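Local coordinates for malonate decarboxylase subunit alpha (Acinetobacter baumannii ATCC 17978, PDB 6MPR), which probably serves as the acyl-carrier-protein transferase subunit of malonate decarboxylase, the enzyme complex that converts malonate to acetate and carbon dioxide, at residues A[247-250]-A[251-254]; A[517-521]-A[522-526]. All coordinates share one frame; numbering follows the deposited sequence.

Interaction 1: residues A[247-250]-A[251-254]; sequences VLMA and MMAI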
ATOM      1  N   VAL A 247      12.217 -23.714  19.592  1.00 15.29           N
ATOM      2  CA  VAL A 247      11.018 -23.936  20.398  1.00 18.16           C
ATOM      3  C   VAL A 247      10.976 -22.984  21.590  1.00 15.49           C
ATOM      4  O   VAL A 247       9.930 -22.408  21.905  1.00 15.16           O
ATOM      5  CB  VAL A 247      10.962 -25.405  20.851  1.00 21.18           C
ATOM      6  CG1 VAL A 247       9.799 -25.634  21.815  1.00 17.75           C
ATOM      7  CG2 VAL A 247      10.885 -26.331  19.645  1.00 19.83           C
ATOM      8  N   LEU A 248      12.110 -22.811  22.273  1.00 16.11           N
ATOM      9  CA  LEU A 248      12.177 -21.891  23.409  1.00 18.44           C
ATOM     10  C   LEU A 248      11.797 -20.474  22.992  1.00 15.73           C
ATOM     11  O   LEU A 248      10.982 -19.813  23.646  1.00 15.63           O
ATOM     12  CB  LEU A 248      13.583 -21.918  24.020  1.00 19.20           C
ATOM     13  CG  LEU A 248      13.888 -21.027  25.230  1.00 17.68           C
ATOM     14  CD1 LEU A 248      13.046 -21.403  26.434  1.00 21.67           C
ATOM     15  CD2 LEU A 248      15.400 -21.096  25.577  1.00 18.50           C
ATOM     16  N   MET A 249      12.374 -19.995  21.895  1.00 15.32           N
ATOM     17  CA  MET A 249      12.059 -18.652  21.424  1.00 14.99           C
ATOM     18  C   MET A 249      10.600 -18.549  20.993  1.00 16.70           C
ATOM     19  O   MET A 249       9.950 -17.524  21.228  1.00 14.53           O
ATOM     20  CB  MET A 249      13.011 -18.278  20.284  1.00 14.49           C
ATOM     21  CG  MET A 249      14.450 -18.075  20.771  1.00 15.21           C
ATOM     22  SD  MET A 249      15.613 -17.974  19.409  1.00 24.09           S
ATOM     23  CE  MET A 249      15.185 -16.389  18.719  1.00 19.69           C
ATOM     24  N   ALA A 250      10.067 -19.613  20.378  1.00 13.87           N
ATOM     25  CA  ALA A 250       8.658 -19.632  19.988  1.00 13.35           C
ATOM     26  C   ALA A 250       7.737 -19.581  21.208  1.00 14.77           C
ATOM     27  O   ALA A 250       6.706 -18.897  21.186  1.00 13.60           O
ATOM     28  CB  ALA A 250       8.377 -20.877  19.148  1.00 13.23           C
ATOM     29  N   MET A 251       8.094 -20.288  22.284  1.00 14.34           N
ATOM     30  CA  MET A 251       7.306 -20.203  23.513  1.00 14.70           C
ATOM     31  C   MET A 251       7.279 -18.778  24.057  1.00 14.67           C
ATOM     32  O   MET A 251       6.226 -18.283  24.476  1.00 14.59           O
ATOM     33  CB  MET A 251       7.861 -21.153  24.577  1.00 15.54           C
ATOM     34  CG  MET A 251       7.582 -22.630  24.322  1.00 19.82           C
ATOM     35  SD  MET A 251       8.642 -23.685  25.332  1.00 18.57           S
ATOM     36  CE  MET A 251       7.624 -23.966  26.784  1.00 17.32           C
ATOM     37  N   MET A 252       8.436 -18.115  24.086  1.00 14.83           N
ATOM     38  CA  MET A 252       8.491 -16.740  24.577  1.00 17.35           C
ATOM     39  C   MET A 252       7.721 -15.778  23.674  1.00 14.89           C
ATOM     40  O   MET A 252       7.083 -14.841  24.171  1.00 15.45           O
ATOM     41  CB  MET A 252       9.950 -16.313  24.727  1.00 16.62           C
ATOM     42  CG  MET A 252      10.664 -17.088  25.836  1.00 19.16           C
ATOM     43  SD  MET A 252      12.236 -16.331  26.306  1.00 21.88           S
ATOM     44  CE  MET A 252      13.267 -16.783  24.914  1.00 17.49           C
ATOM     45  N   ALA A 253       7.772 -15.977  22.348  1.00 13.57           N
ATOM     46  CA  ALA A 253       6.952 -15.167  21.454  1.00 12.92           C
ATOM     47  C   ALA A 253       5.468 -15.303  21.777  1.00 14.71           C
ATOM     48  O   ALA A 253       4.737 -14.309  21.795  1.00 12.65           O
ATOM     49  CB  ALA A 253       7.216 -15.545  19.991  1.00 15.18           C
ATOM     50  N   ILE A 254       5.002 -16.524  22.023  1.00 15.52           N
ATOM     51  CA  ILE A 254       3.568 -16.739  22.224  1.00 12.95           C
ATOM     52  C   ILE A 254       3.119 -16.158  23.552  1.00 16.90           C
ATOM     53  O   ILE A 254       2.102 -15.460  23.639  1.00 15.44           O
ATOM     54  CB  ILE A 254       3.235 -18.236  22.134  1.00 14.41           C
ATOM     55  CG1 ILE A 254       3.430 -18.710  20.697  1.00 13.59           C
ATOM     56  CG2 ILE A 254       1.813 -18.485  22.652  1.00 13.37           C
ATOM     57  CD1 ILE A 254       3.383 -20.218  20.495  1.00 15.13           C
TER

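Interaction 2: residues A[517-521]-A[522-526]; sequences RLRRE and GLVVF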
ATOM      1  N   ARG A 517      17.511  -4.763  37.342  1.00 21.88           N
ATOM      2  CA  ARG A 517      16.543  -3.673  37.399  1.00 21.99           C
ATOM      3  C   ARG A 517      15.560  -3.739  36.228  1.00 20.92           C
ATOM      4  O   ARG A 517      14.341  -3.632  36.413  1.00 20.72           O
ATOM      5  CB  ARG A 517      17.295  -2.346  37.419  1.00 26.69           C
ATOM      6  CG  ARG A 517      16.594  -1.220  38.145  1.00 38.33           C
ATOM      7  CD  ARG A 517      16.101  -0.193  37.167  1.00 40.39           C
ATOM      8  NE  ARG A 517      17.182   0.298  36.320  1.00 41.58           N
ATOM      9  CZ  ARG A 517      16.992   0.828  35.118  1.00 40.43           C
ATOM     10  NH1 ARG A 517      15.763   0.925  34.629  1.00 38.82           N
ATOM     11  NH2 ARG A 517      18.029   1.246  34.405  1.00 39.09           N
ATOM     12  N   LEU A 518      16.079  -3.924  35.011  1.00 20.28           N
ATOM     13  CA  LEU A 518      15.216  -4.006  33.833  1.00 19.30           C
ATOM     14  C   LEU A 518      14.235  -5.174  33.927  1.00 20.41           C
ATOM     15  O   LEU A 518      13.085  -5.064  33.483  1.00 19.08           O
ATOM     16  CB  LEU A 518      16.070  -4.130  32.573  1.00 22.11           C
ATOM     17  CG  LEU A 518      16.982  -2.945  32.232  1.00 25.32           C
ATOM     18  CD1 LEU A 518      17.853  -3.236  30.998  1.00 23.96           C
ATOM     19  CD2 LEU A 518      16.149  -1.692  32.010  1.00 19.54           C
ATOM     20  N   ARG A 519      14.673  -6.307  34.481  1.00 18.79           N
ATOM     21  CA  ARG A 519      13.764  -7.432  34.680  1.00 18.42           C
ATOM     22  C   ARG A 519      12.729  -7.115  35.757  1.00 18.91           C
ATOM     23  O   ARG A 519      11.543  -7.427  35.594  1.00 18.57           O
ATOM     24  CB  ARG A 519      14.552  -8.695  35.045  1.00 21.27           C
ATOM     25  CG  ARG A 519      15.398  -9.264  33.893  1.00 19.84           C
ATOM     26  CD  ARG A 519      16.141 -10.532  34.305  1.00 18.30           C
ATOM     27  NE  ARG A 519      15.239 -11.539  34.862  1.00 23.88           N
ATOM     28  CZ  ARG A 519      15.637 -12.567  35.609  1.00 27.68           C
ATOM     29  NH1 ARG A 519      14.748 -13.437  36.086  1.00 26.10           N
ATOM     30  NH2 ARG A 519      16.923 -12.711  35.891  1.00 26.12           N
ATOM     31  N   ARG A 520      13.152  -6.489  36.859  1.00 19.80           N
ATOM     32  CA  ARG A 520      12.192  -6.138  37.905  1.00 22.74           C
ATOM     33  C   ARG A 520      11.102  -5.218  37.364  1.00 21.51           C
ATOM     34  O   ARG A 520       9.920  -5.384  37.683  1.00 20.16           O
ATOM     35  CB  ARG A 520      12.901  -5.482  39.090  1.00 21.44           C
ATOM     36  CG  ARG A 520      11.923  -4.934  40.138  1.00 22.15           C
ATOM     37  CD  ARG A 520      12.594  -4.418  41.400  1.00 32.88           C
ATOM     38  NE  ARG A 520      13.664  -3.450  41.167  1.00 29.66           N
ATOM     39  CZ  ARG A 520      13.491  -2.174  40.816  1.00 32.42           C
ATOM     40  NH1 ARG A 520      12.273  -1.674  40.607  1.00 23.85           N
ATOM     41  NH2 ARG A 520      14.554  -1.396  40.658  1.00 30.79           N
ATOM     42  N   GLU A 521      11.482  -4.256  36.527  1.00 19.98           N
ATOM     43  CA  GLU A 521      10.538  -3.290  35.979  1.00 19.86           C
ATOM     44  C   GLU A 521       9.720  -3.842  34.815  1.00 18.89           C
ATOM     45  O   GLU A 521       8.838  -3.136  34.305  1.00 21.11           O
ATOM     46  CB  GLU A 521      11.297  -2.030  35.549  1.00 22.61           C
ATOM     47  CG  GLU A 521      12.038  -1.367  36.721  1.00 23.68           C
ATOM     48  CD  GLU A 521      12.707  -0.056  36.339  1.00 30.44           C
ATOM     49  OE1 GLU A 521      12.789   0.246  35.133  1.00 32.37           O
ATOM     50  OE2 GLU A 521      13.153   0.673  37.249  1.00 32.08           O
ATOM     51  N   GLY A 522       9.973  -5.080  34.396  1.00 19.82           N
ATOM     52  CA  GLY A 522       9.239  -5.679  33.297  1.00 18.54           C
ATOM     53  C   GLY A 522       9.691  -5.274  31.914  1.00 19.94           C
ATOM     54  O   GLY A 522       9.025  -5.634  30.939  1.00 16.39           O
ATOM     55  N   LEU A 523      10.823  -4.569  31.791  1.00 17.10           N
ATOM     56  CA  LEU A 523      11.322  -4.133  30.488  1.00 17.46           C
ATOM     57  C   LEU A 523      12.089  -5.227  29.752  1.00 19.94           C
ATOM     58  O   LEU A 523      12.203  -5.177  28.518  1.00 16.18           O
ATOM     59  CB  LEU A 523      12.217  -2.909  30.671  1.00 19.12           C
ATOM     60  CG  LEU A 523      11.541  -1.640  31.180  1.00 23.18           C
ATOM     61  CD1 LEU A 523      12.605  -0.600  31.514  1.00 27.17           C
ATOM     62  CD2 LEU A 523      10.609  -1.116  30.120  1.00 26.94           C
ATOM     63  N   VAL A 524      12.631  -6.194  30.483  1.00 16.27           N
ATOM     64  CA  VAL A 524      13.263  -7.382  29.934  1.00 15.88           C
ATOM     65  C   VAL A 524      12.646  -8.580  30.632  1.00 15.91           C
ATOM     66  O   VAL A 524      12.426  -8.541  31.846  1.00 16.48           O
ATOM     67  CB  VAL A 524      14.793  -7.354  30.145  1.00 16.32           C
ATOM     68  CG1 VAL A 524      15.415  -8.699  29.801  1.00 16.08           C
ATOM     69  CG2 VAL A 524      15.416  -6.234  29.316  1.00 16.34           C
ATOM     70  N   VAL A 525      12.365  -9.641  29.880  1.00 15.40           N
ATOM     71  CA  VAL A 525      11.935 -10.906  30.452  1.00 15.54           C
ATOM     72  C   VAL A 525      12.863 -12.014  29.976  1.00 15.43           C
ATOM     73  O   VAL A 525      13.115 -12.159  28.775  1.00 17.83           O
ATOM     74  CB  VAL A 525      10.466 -11.243  30.117  1.00 15.27           C
ATOM     75  CG1 VAL A 525       9.527 -10.309  30.846  1.00 15.59           C
ATOM     76  CG2 VAL A 525      10.222 -11.201  28.619  1.00 18.95           C
ATOM     77  N   PHE A 526      13.392 -12.774  30.931  1.00 15.95           N
ATOM     78  CA  PHE A 526      14.049 -14.049  30.700  1.00 16.57           C
ATOM     79  C   PHE A 526      12.993 -15.151  30.679  1.00 19.47           C
ATOM     80  O   PHE A 526      11.859 -14.931  31.106  1.00 19.22           O
ATOM     81  CB  PHE A 526      15.067 -14.314  31.810  1.00 18.92           C
ATOM     82  CG  PHE A 526      16.311 -13.453  31.737  1.00 16.94           C
ATOM     83  CD1 PHE A 526      16.506 -12.549  30.696  1.00 20.14           C
ATOM     84  CD2 PHE A 526      17.314 -13.581  32.701  1.00 17.86           C
ATOM     85  CE1 PHE A 526      17.660 -11.768  30.633  1.00 20.70           C
ATOM     86  CE2 PHE A 526      18.469 -12.809  32.645  1.00 22.64           C
ATOM     87  CZ  PHE A 526      18.647 -11.903  31.600  1.00 22.66           C
TER
HETATM   88  O   HOH W   1      10.641  -9.211  33.910  1.00 25.16           O

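Interaction 1: residues A[247-250]-A[251-254]
Met-251 and Met-252 both carry CG beside the backbone N and anti to the carbonyl carbon, which lays each thioether chain back along the helix toward the turn before it. The two chains then part company at chi3, which is 93° in Met-251 and of opposite sign in Met-252. Met-251 brings its sulfur to the side chain one turn back, SD lying 4.2 Å from CG1 of Val-247, and the two side chains cross obliquely. Met-252 uses its methyl end instead: its CE comes 4.3 Å from CG of Leu-248 and also reaches the flank of Met-249, 4.5 Å from CG of that residue. Ile-254 folds back in the same manner, with its CG1 3.3 Å from the carbonyl O of Ala-250.

Beneath these side chains runs an ordinary alpha-helical ladder. Met-251 N donates to Val-247 O at 2.8 Å, and Met-252, Ala-253 and Ile-254 repeat the step to Leu-248, Met-249 and Ala-250.

Residue type follows the face of helix 244-261. Ala-250 and Ala-253 both touch Ile-277 of helix 272-287, consistent with small residues on a face packed against another helix, while Ile-280 meets Ala-250 and Ile-254. Unbranched methionines can bend at the thioether to meet neighbours on different sides: Met-252, with Ala-253, rests on Leu-476 of strand 474-477, and Met-251, with Leu-248, reaches Ala-537. With every side chain here apolar and buried, the main-chain bonds satisfy the four carbonyls of 247-250, and the side chains contribute dispersion forces and the burial of apolar surface.

Interaction 2: residues A[517-521]-A[522-526]
Backbone bonds close the end of helix 512-520 in a Schellman motif between Leu-518 and Leu-523. Leu-523 N donates to Leu-518 O at 2.9 Å, nearly along the C=O axis, and Gly-522 N turns back to Arg-519 O from above the carbonyl plane. Gly-522 has a phi of 80°, a conformation that a residue lacking CB adopts readily. Val-524 N adds a second donor to Leu-518 O, again from above the plane, and a water bridges the carbonyl oxygens of Arg-519 and Val-524, donating to both. A CA-H...O contact from Arg-519 CA to Val-524 O, 3.3 Å, ties the last turn to the start of strand 524-525.

Apolar contacts join the buried Leu-518, Leu-523 and Val-524. CD2 of Leu-518 meets CD1 of Leu-523 at 3.7 Å, and CB of Leu-518 lies 3.9 Å from CG2 of Val-524. Both leucines also pack on Met-496 of helix 490-499.

The aromatic contact belongs to Arg-519 and Phe-526. The arginine bends at chi3 (54°), and its CD sits over the centre of the Phe-526 ring in a CH-pi contact, 3.7 Å from the centroid. Its guanidinium continues over the same face, tilted 26° from the ring; NH2 of Arg-519 lies 3.3 Å from CD2 of Phe-526. Asp-529 takes NH1 in a salt bridge and also accepts from Phe-526 N, so one carboxylate serves both partners.

The remaining salt bridge joins the partly exposed Arg-517 to the exposed Glu-521, NH1 of Arg-517 donating to OE1 of Glu-521 at 3.1 Å. The glutamate oxygen lies in the guanidinium plane, whereas the donor stands above the carboxylate plane. Arginine suits position 519 because its aliphatic part can cover a ring while its charged end still reaches an acid; Asp-529 would probably stabilise that charge and limit the guanidinium's movement.

In the fold
Interaction 1 lies along one helix, and all eight of its residues are buried, whereas interaction 2 is only partly buried and joins the end of a helix to an edge strand. Their centres are about 17 Å apart and their nearest atoms about 5 Å, without touching, yet both adjoin the same mixed sheet: helix 244-261 packs on its strand 474-477, and strand 524-525 is outermost in it within this chain. The chemistry follows the setting. In 247-254, regular main-chain bonds and apolar side chains suffice. In 517-526, where the helix stops, irregular backbone bonds, a water and charged side chains near the surface accompany a few apolar contacts.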